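Local structure of geranyltranstransferase (Campylobacter jejuni, 3NPK) at residues P56-L59 with N60-L63; L126-E129 with I130-K133; D154-F157 with E158-L162; N165-E168 with F169-H173. The protein probably condenses geranyl diphosphate with isopentenyl diphosphate to make farnesyl diphosphate in isoprenoid biosynthesis, releasing pyrophosphate. All blocks are in the same frame, centred on the assembly; numbering follows the deposited sequence.

Contact 1 of 4, residues P56-L59 with N60-L63; sequences PELL and NQAL
Leu-58 and Ala-62 make the one backbone bond between 56-59 and 60-63 that is not weak, though it is bent: Ala-62 N lies 3.0 Å from Leu-58 O, with an N-H...O angle of 141°. Leu-59 O accepts two further bonds, both weak, from Ala-62 N at 3.1 Å and from Leu-63 N at 3.3 Å. Just before these, Leu-59 N bonds back to Pro-56 O at 3.1 Å, a three-residue spacing that marks a 3-10 turn. The change to a four-residue spacing is how such a turn runs on into an alpha helix, here linking helix 42-54 to helix 59-80 in the mainly helical fold of the polyprenyl synthases.

Solvent supplies the second kind of bond. A single water accepts from Asn-60 N at 3.0 Å and from Asn-60 ND2 at 2.8 Å, and donates weakly to Glu-57 O. Asn-60 can offer both nitrogens because its CG lies beside its own backbone N (chi1 -69°).

The methyl of Ala-62 makes van der Waals contact with two carbonyl oxygens, its CB 3.4 Å from both Leu-58 O and Leu-59 O. Apolar packing faces outward: Leu-59 CG, opposite its backbone N at chi1 -178°, carries the branch toward Leu-48 of helix 42-54 and Leu-5 and Leu-8 of helix 5-14, while Leu-58 and Ala-62 meet Ile-189 of helix 164-189.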
loop_
_atom_site.group_PDB
_atom_site.type_symbol
_atom_site.label_atom_id
_atom_site.label_comp_id
_atom_site.label_asym_id
_atom_site.label_seq_id
_atom_site.Cartn_x
_atom_site.Cartn_y
_atom_site.Cartn_z
ATOM N N PRO A 56 28.003 8.422 -0.727
ATOM C CA PRO A 56 27.951 7.801 -2.053
ATOM C C PRO A 56 28.177 6.299 -1.985
ATOM O O PRO A 56 27.810 5.592 -2.927
ATOM C CB PRO A 56 29.094 8.497 -2.805
ATOM C CG PRO A 56 29.948 9.116 -1.702
ATOM C CD PRO A 56 28.953 9.547 -0.695
ATOM N N GLU A 57 28.763 5.814 -0.886
ATOM C CA GLU A 57 28.981 4.373 -0.725
ATOM C C GLU A 57 27.674 3.589 -0.545
ATOM O O GLU A 57 27.672 2.361 -0.566
ATOM C CB GLU A 57 29.934 4.087 0.448
ATOM C CG GLU A 57 29.360 4.450 1.816
ATOM C CD GLU A 57 29.705 5.861 2.285
ATOM O OE1 GLU A 57 29.891 6.779 1.457
ATOM O OE2 GLU A 57 29.794 6.047 3.514
ATOM N N LEU A 58 26.572 4.304 -0.344
ATOM C CA LEU A 58 25.260 3.677 -0.221
ATOM C C LEU A 58 24.373 3.914 -1.447
ATOM O O LEU A 58 23.198 3.562 -1.432
ATOM C CB LEU A 58 24.533 4.191 1.030
ATOM C CG LEU A 58 25.104 3.723 2.370
ATOM C CD1 LEU A 58 24.378 4.443 3.513
ATOM C CD2 LEU A 58 24.983 2.212 2.508
ATOM N N LEU A 59 24.924 4.491 -2.511
ATOM C CA LEU A 59 24.086 4.869 -3.654
ATOM C C LEU A 59 23.382 3.660 -4.283
ATOM O O LEU A 59 22.171 3.682 -4.546
ATOM C CB LEU A 59 24.916 5.611 -4.705
ATOM C CG LEU A 59 24.076 6.077 -5.892
ATOM C CD1 LEU A 59 23.107 7.164 -5.425
ATOM C CD2 LEU A 59 24.986 6.564 -7.007
ATOM N N ASN A 60 24.119 2.584 -4.515
ATOM C CA ASN A 60 23.478 1.433 -5.138
ATOM C C ASN A 60 22.375 0.828 -4.273
ATOM O O ASN A 60 21.305 0.454 -4.768
ATOM C CB ASN A 60 24.533 0.402 -5.511
ATOM C CG ASN A 60 25.407 0.894 -6.632
ATOM O OD1 ASN A 60 24.968 0.962 -7.781
ATOM N ND2 ASN A 60 26.648 1.261 -6.310
ATOM N N GLN A 61 22.631 0.744 -2.977
ATOM C CA GLN A 61 21.659 0.196 -2.044
ATOM C C GLN A 61 20.417 1.082 -2.007
ATOM O O GLN A 61 19.303 0.593 -1.782
ATOM C CB GLN A 61 22.293 0.101 -0.654
ATOM C CG GLN A 61 23.441 -0.920 -0.603
ATOM C CD GLN A 61 24.820 -0.345 -0.914
ATOM O OE1 GLN A 61 24.963 0.692 -1.557
ATOM N NE2 GLN A 61 25.850 -1.051 -0.475
ATOM N N ALA A 62 20.617 2.381 -2.241
ATOM C CA ALA A 62 19.519 3.349 -2.244
ATOM C C ALA A 62 18.596 3.210 -3.437
ATOM O O ALA A 62 17.490 3.746 -3.410
ATOM C CB ALA A 62 20.065 4.781 -2.178
ATOM N N LEU A 63 19.061 2.562 -4.503
ATOM C CA LEU A 63 18.242 2.461 -5.698
ATOM C C LEU A 63 16.902 1.792 -5.410
ATOM O O LEU A 63 15.890 2.174 -6.005
ATOM C CB LEU A 63 18.986 1.707 -6.806
ATOM C CG LEU A 63 20.143 2.483 -7.435
ATOM C CD1 LEU A 63 21.052 1.537 -8.211
ATOM C CD2 LEU A 63 19.682 3.643 -8.308
HETATM O O HOH W 1 26.801 1.836 -3.536
#

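Contact 2 of 4, residues L126-E129 with I130-K133; sequences LKDE and IKIK
Asp-128 with Lys-131 and Glu-129 with Lys-133 are ion pairs spaced three and four residues apart on the opening turns of helix 128-142, for which Lys-127 takes the N-cap position. The backbone evidence is direct: Lys-131 N reaches Lys-127 O at 3.0 Å in the carbonyl plane, with an N-H...O angle of 160°. Ile-132 N and Lys-133 N keep the four-residue spacing onto Asp-128 O and Glu-129 O but approach tilted from the carbonyl plane.

The first pair is long, with Asp-128 OD1 3.7 Å from Lys-131 NZ, and water does much of the joining. One water donates to Asp-128 OD1 at 2.6 Å and accepts from Lys-131 NZ at 2.8 Å; a second links Asp-128 OD1 to Leu-126 O. A bend at chi3 (-70°) turns the end of Lys-131, whose ammonium also bonds to Ser-122 O and Ala-124 O, so Asp-128 is one partner among several.

Glu-129 and Lys-133 run side by side, and a final bend at chi4 (60°) brings Lys-133 NZ to 3.4 Å from Glu-129 OE1, a weak bond. A water also ties Lys-133 NZ to Glu-129 O. On another flank Lys-127 CE meets Ile-130 CD1 at 3.8 Å, while Lys-127 NZ pairs with Glu-191.

Leu-126 packs on Gln-61 and Val-65 of helix 59-80, and Ile-132 meets Ile-132 of the second subunit, which places this helix start at the dimer interface.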
loop_
_atom_site.group_PDB
_atom_site.type_symbol
_atom_site.label_atom_id
_atom_site.label_comp_id
_atom_site.label_asym_id
_atom_site.label_seq_id
_atom_site.Cartn_x
_atom_site.Cartn_y
_atom_site.Cartn_z
ATOM N N LEU A 126 19.957 -2.449 3.499
ATOM C CA LEU A 126 20.220 -1.408 4.486
ATOM C C LEU A 126 19.846 -1.980 5.845
ATOM O O LEU A 126 19.049 -2.914 5.932
ATOM C CB LEU A 126 19.339 -0.179 4.206
ATOM C CG LEU A 126 19.586 0.535 2.883
ATOM C CD1 LEU A 126 18.406 1.504 2.577
ATOM C CD2 LEU A 126 20.917 1.304 2.933
ATOM N N LYS A 127 20.405 -1.418 6.915
ATOM C CA LYS A 127 20.067 -1.873 8.255
ATOM C C LYS A 127 18.575 -1.810 8.507
ATOM O O LYS A 127 17.897 -0.884 8.029
ATOM C CB LYS A 127 20.781 -1.021 9.305
ATOM C CG LYS A 127 22.285 -1.184 9.312
ATOM C CD LYS A 127 22.879 -0.411 10.458
ATOM C CE LYS A 127 22.811 1.077 10.196
ATOM N NZ LYS A 127 23.751 1.807 11.102
ATOM N N ASP A 128 18.070 -2.779 9.269
ATOM C CA ASP A 128 16.641 -2.828 9.609
ATOM C C ASP A 128 16.165 -1.534 10.273
ATOM O O ASP A 128 15.057 -1.082 10.004
ATOM C CB ASP A 128 16.298 -4.025 10.503
ATOM C CG ASP A 128 16.319 -5.348 9.746
ATOM O OD1 ASP A 128 16.288 -5.306 8.493
ATOM O OD2 ASP A 128 16.350 -6.429 10.392
ATOM N N GLU A 129 16.995 -0.937 11.128
ATOM C CA GLU A 129 16.615 0.309 11.783
ATOM C C GLU A 129 16.348 1.416 10.756
ATOM O O GLU A 129 15.401 2.203 10.892
ATOM C CB GLU A 129 17.712 0.746 12.777
ATOM C CG GLU A 129 17.410 2.041 13.527
ATOM C CD GLU A 129 18.526 2.490 14.483
ATOM O OE1 GLU A 129 18.235 3.317 15.378
ATOM O OE2 GLU A 129 19.686 2.035 14.344
ATOM N N ILE A 130 17.195 1.489 9.734
ATOM C CA ILE A 130 17.021 2.468 8.665
ATOM C C ILE A 130 15.767 2.151 7.855
ATOM O O ILE A 130 14.976 3.038 7.541
ATOM C CB ILE A 130 18.241 2.481 7.724
ATOM C CG1 ILE A 130 19.491 3.003 8.450
ATOM C CG2 ILE A 130 17.956 3.296 6.454
ATOM C CD1 ILE A 130 20.733 2.901 7.602
ATOM N N LYS A 131 15.568 0.879 7.530
ATOM C CA LYS A 131 14.417 0.509 6.712
ATOM C C LYS A 131 13.092 0.826 7.411
ATOM O O LYS A 131 12.141 1.266 6.755
ATOM C CB LYS A 131 14.503 -0.957 6.266
ATOM C CG LYS A 131 15.700 -1.184 5.333
ATOM C CD LYS A 131 15.643 -2.555 4.641
ATOM C CE LYS A 131 15.887 -3.713 5.598
ATOM N NZ LYS A 131 16.057 -5.006 4.853
ATOM N N ILE A 132 13.031 0.629 8.730
ATOM C CA ILE A 132 11.817 0.978 9.475
ATOM C C ILE A 132 11.564 2.486 9.408
ATOM O O ILE A 132 10.433 2.917 9.177
ATOM C CB ILE A 132 11.866 0.470 10.942
ATOM C CG1 ILE A 132 11.718 -1.053 10.953
ATOM C CG2 ILE A 132 10.785 1.133 11.793
ATOM C CD1 ILE A 132 10.377 -1.553 10.458
ATOM N N LYS A 133 12.621 3.290 9.559
ATOM C CA LYS A 133 12.447 4.742 9.416
ATOM C C LYS A 133 11.930 5.100 8.030
ATOM O O LYS A 133 11.026 5.928 7.903
ATOM C CB LYS A 133 13.743 5.488 9.704
ATOM C CG LYS A 133 14.087 5.433 11.176
ATOM C CD LYS A 133 15.265 6.309 11.536
ATOM C CE LYS A 133 15.537 6.193 13.038
ATOM N NZ LYS A 133 15.855 4.797 13.434
HETATM O O HOH W 2 18.941 -5.462 6.685
HETATM O O HOH W 3 16.375 -7.152 6.647
HETATM O O HOH W 4 14.051 2.485 13.350
#

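Contact 3 of 4, residues D154-F157 with E158-L162; sequences DCFF and EDKRL
Lys-160 NZ sits over one face of the Phe-156 ring, 3.8 Å from its centroid and 11° off the normal, a cation-pi contact. The same nitrogen donates to Phe-156 O at 2.8 Å and forms a salt bridge with Asp-159 OD1 at 2.9 Å, on the syn lone pair. A bend at chi4 (69°), after an otherwise extended chain, brings the ammonium to all three groups.

Behind it, a type I beta turn from Phe-157 to Lys-160 sets the position of the lysine: Lys-160 N lies 3.0 Å from Phe-157 O, standing well above the carbonyl plane. This turn carries the chain off the end of helix 147-156. Phe-156 CD2 stands 3.5 Å above the plane of the Phe-157 ring, over its centre, and Leu-162 CD2 packs 3.7 Å from Phe-157 CD1.

Farther out, the Asn-238 side chain donates through ND2 to Lys-160 O and accepts from Leu-162 N through OD1. From the second subunit, Phe-26 meets Phe-156 edge-to-face, and Phe-23 packs on Phe-157 and Leu-162. Asp-154 forms a salt bridge with Lys-174, and both Asp-154 and Leu-162 touch Leu-170, so the helix end and the loop pack together on helix 164-189.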
loop_
_atom_site.group_PDB
_atom_site.type_symbol
_atom_site.label_atom_id
_atom_site.label_comp_id
_atom_site.label_asym_id
_atom_site.label_seq_id
_atom_site.Cartn_x
_atom_site.Cartn_y
_atom_site.Cartn_z
ATOM N N ASP A 154 -8.804 17.057 -3.299
ATOM C CA ASP A 154 -8.795 17.556 -4.681
ATOM C C ASP A 154 -10.046 17.094 -5.450
ATOM O O ASP A 154 -10.725 17.894 -6.124
ATOM C CB ASP A 154 -7.529 17.079 -5.393
ATOM C CG ASP A 154 -7.178 17.912 -6.626
ATOM O OD1 ASP A 154 -7.535 19.106 -6.706
ATOM O OD2 ASP A 154 -6.524 17.356 -7.519
ATOM N N CYS A 155 -10.365 15.810 -5.330
ATOM C CA CYS A 155 -11.534 15.275 -6.018
ATOM C C CYS A 155 -12.835 15.850 -5.474
ATOM O O CYS A 155 -13.704 16.280 -6.244
ATOM C CB CYS A 155 -11.571 13.756 -5.910
ATOM S SG CYS A 155 -10.246 12.974 -6.847
ATOM N N PHE A 156 -12.984 15.880 -4.153
ATOM C CA PHE A 156 -14.254 16.339 -3.611
ATOM C C PHE A 156 -14.506 17.821 -3.860
ATOM O O PHE A 156 -15.650 18.218 -4.103
ATOM C CB PHE A 156 -14.373 16.033 -2.121
ATOM C CG PHE A 156 -15.709 16.407 -1.557
ATOM C CD1 PHE A 156 -16.808 15.598 -1.781
ATOM C CD2 PHE A 156 -15.878 17.587 -0.848
ATOM C CE1 PHE A 156 -18.059 15.943 -1.289
ATOM C CE2 PHE A 156 -17.136 17.946 -0.340
ATOM C CZ PHE A 156 -18.222 17.114 -0.563
ATOM N N PHE A 157 -13.457 18.640 -3.807
ATOM C CA PHE A 157 -13.639 20.088 -3.914
ATOM C C PHE A 157 -13.361 20.632 -5.316
ATOM O O PHE A 157 -13.314 21.843 -5.522
ATOM C CB PHE A 157 -12.798 20.828 -2.851
ATOM C CG PHE A 157 -13.250 20.568 -1.438
ATOM C CD1 PHE A 157 -14.282 21.317 -0.883
ATOM C CD2 PHE A 157 -12.646 19.585 -0.658
ATOM C CE1 PHE A 157 -14.713 21.092 0.424
ATOM C CE2 PHE A 157 -13.061 19.364 0.647
ATOM C CZ PHE A 157 -14.102 20.109 1.193
ATOM N N GLU A 158 -13.216 19.737 -6.294
ATOM C CA GLU A 158 -12.962 20.153 -7.675
ATOM C C GLU A 158 -14.005 21.167 -8.150
ATOM O O GLU A 158 -13.676 22.105 -8.880
ATOM C CB GLU A 158 -12.949 18.925 -8.605
ATOM C CG GLU A 158 -14.260 18.125 -8.515
ATOM C CD GLU A 158 -14.364 16.938 -9.463
ATOM O OE1 GLU A 158 -13.342 16.277 -9.728
ATOM O OE2 GLU A 158 -15.499 16.658 -9.925
ATOM N N ASP A 159 -15.249 20.979 -7.711
ATOM C CA ASP A 159 -16.357 21.814 -8.143
ATOM C C ASP A 159 -16.891 22.707 -7.028
ATOM O O ASP A 159 -18.049 23.130 -7.067
ATOM C CB ASP A 159 -17.483 20.938 -8.714
ATOM C CG ASP A 159 -18.125 20.019 -7.672
ATOM O OD1 ASP A 159 -17.571 19.844 -6.565
ATOM O OD2 ASP A 159 -19.214 19.468 -7.975
ATOM N N LYS A 160 -16.043 23.014 -6.051
ATOM C CA LYS A 160 -16.440 23.818 -4.897
ATOM C C LYS A 160 -15.396 24.893 -4.616
ATOM O O LYS A 160 -14.228 24.756 -4.989
ATOM C CB LYS A 160 -16.635 22.910 -3.673
ATOM C CG LYS A 160 -17.694 21.832 -3.889
ATOM C CD LYS A 160 -17.776 20.883 -2.700
ATOM C CE LYS A 160 -18.795 19.778 -2.930
ATOM N NZ LYS A 160 -18.339 18.836 -3.989
ATOM N N ARG A 161 -15.814 25.961 -3.953
ATOM C CA ARG A 161 -14.905 27.071 -3.681
ATOM C C ARG A 161 -14.024 26.796 -2.464
ATOM O O ARG A 161 -14.527 26.482 -1.370
ATOM C CB ARG A 161 -15.691 28.365 -3.451
ATOM C CG ARG A 161 -14.785 29.559 -3.161
ATOM C CD ARG A 161 -15.607 30.810 -2.836
ATOM N NE ARG A 161 -16.419 30.632 -1.630
ATOM C CZ ARG A 161 -15.933 30.703 -0.397
ATOM N NH1 ARG A 161 -14.640 30.936 -0.208
ATOM N NH2 ARG A 161 -16.736 30.536 0.647
ATOM N N LEU A 162 -12.713 26.921 -2.664
ATOM C CA LEU A 162 -11.730 26.780 -1.595
ATOM C C LEU A 162 -11.139 28.132 -1.247
ATOM O O LEU A 162 -10.997 29.001 -2.114
ATOM C CB LEU A 162 -10.584 25.867 -2.039
ATOM C CG LEU A 162 -10.952 24.402 -2.244
ATOM C CD1 LEU A 162 -9.740 23.577 -2.625
ATOM C CD2 LEU A 162 -11.645 23.846 -0.994
#

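Contact 4 of 4, residues N165-E168 with F169-H173; sequences NELE and FLHTH
Leu-167, with CG opposite its backbone N (chi1 -175°), and His-171, with CG beside its own N (chi1 -77°), lie side by side and point the same way, so Leu-167 CD1 rests against the imidazole ring. Leu-167 CD1 also approaches Leu-170 CD1 at 4.4 Å, while Leu-170 CD2 stands 3.8 Å above the His-171 ring, over its centre.

The backbone beneath is regular alpha helix. Leu-170 N meets Glu-166 O at 2.9 Å with an N-H...O angle of 164°, and Phe-169, His-171 and Thr-172 bond in the same way to Asn-165, Leu-167 and Glu-168. These turns open helix 164-189 of the polyprenyl synthase fold. Glu-166 OE1 accepts from Ser-163 N, a bond back to the residue just before the helix.

Phe-169 O takes two donors from opposite faces of its plane: His-173 N at 3.1 Å and His-173 ND1 at 2.8 Å. The second bond lies close to the imidazole plane and helps fix the rotation of that ring. In this position His-173 CE1 stands 3.2 Å above the plane of the Phe-169 ring, over its centre.

Outside the turns, Leu-167 packs on Phe-240 and Leu-243 of helix 240-244, and Phe-169 touches Ile-153 of helix 147-156. Phe-23 of the second subunit meets the Phe-169 ring edge-to-face.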
loop_
_atom_site.group_PDB
_atom_site.type_symbol
_atom_site.label_atom_id
_atom_site.label_comp_id
_atom_site.label_asym_id
_atom_site.label_seq_id
_atom_site.Cartn_x
_atom_site.Cartn_y
_atom_site.Cartn_z
ATOM N N ASN A 165 -6.010 29.181 2.229
ATOM C CA ASN A 165 -5.448 28.212 3.177
ATOM C C ASN A 165 -5.840 26.768 2.839
ATOM O O ASN A 165 -5.031 25.834 2.959
ATOM C CB ASN A 165 -5.832 28.559 4.615
ATOM C CG ASN A 165 -5.056 29.750 5.150
ATOM O OD1 ASN A 165 -4.065 30.191 4.549
ATOM N ND2 ASN A 165 -5.492 30.271 6.294
ATOM N N GLU A 166 -7.077 26.588 2.389
ATOM C CA GLU A 166 -7.552 25.264 1.997
ATOM C C GLU A 166 -6.840 24.752 0.749
ATOM O O GLU A 166 -6.464 23.574 0.669
ATOM C CB GLU A 166 -9.063 25.291 1.770
ATOM C CG GLU A 166 -9.810 25.327 3.085
ATOM C CD GLU A 166 -11.286 25.629 2.935
ATOM O OE1 GLU A 166 -11.704 26.159 1.880
ATOM O OE2 GLU A 166 -12.027 25.331 3.893
ATOM N N LEU A 167 -6.634 25.647 -0.213
ATOM C CA LEU A 167 -5.928 25.277 -1.433
ATOM C C LEU A 167 -4.476 24.913 -1.114
ATOM O O LEU A 167 -3.955 23.936 -1.639
ATOM C CB LEU A 167 -6.020 26.416 -2.454
ATOM C CG LEU A 167 -5.428 26.152 -3.838
ATOM C CD1 LEU A 167 -6.074 24.941 -4.506
ATOM C CD2 LEU A 167 -5.586 27.394 -4.705
ATOM N N GLU A 168 -3.842 25.680 -0.225
ATOM C CA GLU A 168 -2.492 25.355 0.228
ATOM C C GLU A 168 -2.446 23.985 0.894
ATOM O O GLU A 168 -1.540 23.192 0.638
ATOM C CB GLU A 168 -1.979 26.441 1.179
ATOM C CG GLU A 168 -1.604 27.714 0.459
ATOM C CD GLU A 168 -1.453 28.918 1.380
ATOM O OE1 GLU A 168 -1.894 28.867 2.553
ATOM O OE2 GLU A 168 -0.913 29.939 0.915
ATOM N N PHE A 169 -3.431 23.701 1.739
ATOM C CA PHE A 169 -3.508 22.407 2.432
ATOM C C PHE A 169 -3.612 21.276 1.408
ATOM O O PHE A 169 -2.899 20.262 1.484
ATOM C CB PHE A 169 -4.723 22.401 3.382
ATOM C CG PHE A 169 -4.839 21.154 4.242
ATOM C CD1 PHE A 169 -5.339 19.965 3.706
ATOM C CD2 PHE A 169 -4.468 21.173 5.594
ATOM C CE1 PHE A 169 -5.459 18.825 4.486
ATOM C CE2 PHE A 169 -4.600 20.032 6.377
ATOM C CZ PHE A 169 -5.095 18.856 5.819
ATOM N N LEU A 170 -4.517 21.462 0.453
ATOM C CA LEU A 170 -4.738 20.471 -0.603
ATOM C C LEU A 170 -3.418 20.104 -1.273
ATOM O O LEU A 170 -3.043 18.937 -1.330
ATOM C CB LEU A 170 -5.748 21.037 -1.617
ATOM C CG LEU A 170 -6.219 20.183 -2.795
ATOM C CD1 LEU A 170 -7.411 20.898 -3.427
ATOM C CD2 LEU A 170 -5.124 19.932 -3.842
ATOM N N HIS A 171 -2.716 21.102 -1.787
ATOM C CA HIS A 171 -1.512 20.835 -2.565
ATOM C C HIS A 171 -0.358 20.346 -1.711
ATOM O O HIS A 171 0.432 19.511 -2.148
ATOM C CB HIS A 171 -1.128 22.070 -3.380
ATOM C CG HIS A 171 -1.992 22.246 -4.584
ATOM N ND1 HIS A 171 -2.827 23.326 -4.779
ATOM C CD2 HIS A 171 -2.172 21.432 -5.650
ATOM C CE1 HIS A 171 -3.473 23.174 -5.922
ATOM N NE2 HIS A 171 -3.082 22.039 -6.475
ATOM N N THR A 172 -0.240 20.861 -0.498
ATOM C CA THR A 172 0.836 20.391 0.356
ATOM C C THR A 172 0.674 18.901 0.617
ATOM O O THR A 172 1.663 18.176 0.654
ATOM C CB THR A 172 0.947 21.185 1.657
ATOM O OG1 THR A 172 1.161 22.553 1.334
ATOM C CG2 THR A 172 2.195 20.743 2.417
ATOM N N HIS A 173 -0.562 18.430 0.762
ATOM C CA HIS A 173 -0.773 17.019 1.040
ATOM C C HIS A 173 -0.707 16.187 -0.234
ATOM O O HIS A 173 -0.083 15.115 -0.246
ATOM C CB HIS A 173 -2.092 16.802 1.807
ATOM C CG HIS A 173 -2.011 17.241 3.236
ATOM N ND1 HIS A 173 -2.056 18.569 3.608
ATOM C CD2 HIS A 173 -1.851 16.533 4.380
ATOM C CE1 HIS A 173 -1.930 18.658 4.922
ATOM N NE2 HIS A 173 -1.812 17.436 5.416
#

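Overall arrangement
The contacts follow one another in series along the chain and fall into two pairs. Contacts 1 and 2, with centres 14 Å apart, join the start of helix 59-80 to that of helix 128-142, where Gln-61 CB and Leu-126 CD2 pack at 4.0 Å. Contacts 3 and 4, centres 11 Å apart, meet on the opening turns of helix 164-189: Leu-170 CD1 lies 3.7 Å from Asp-154 OD1 at the end of helix 147-156 and 3.6 Å from Leu-162 CD1 in the loop. Contacts 1 and 3 lie on opposite sides of the chain's centre, with centres 41 Å apart. The second pair, and the first through contact 2, take part in the dimer interface of this mainly helical enzyme.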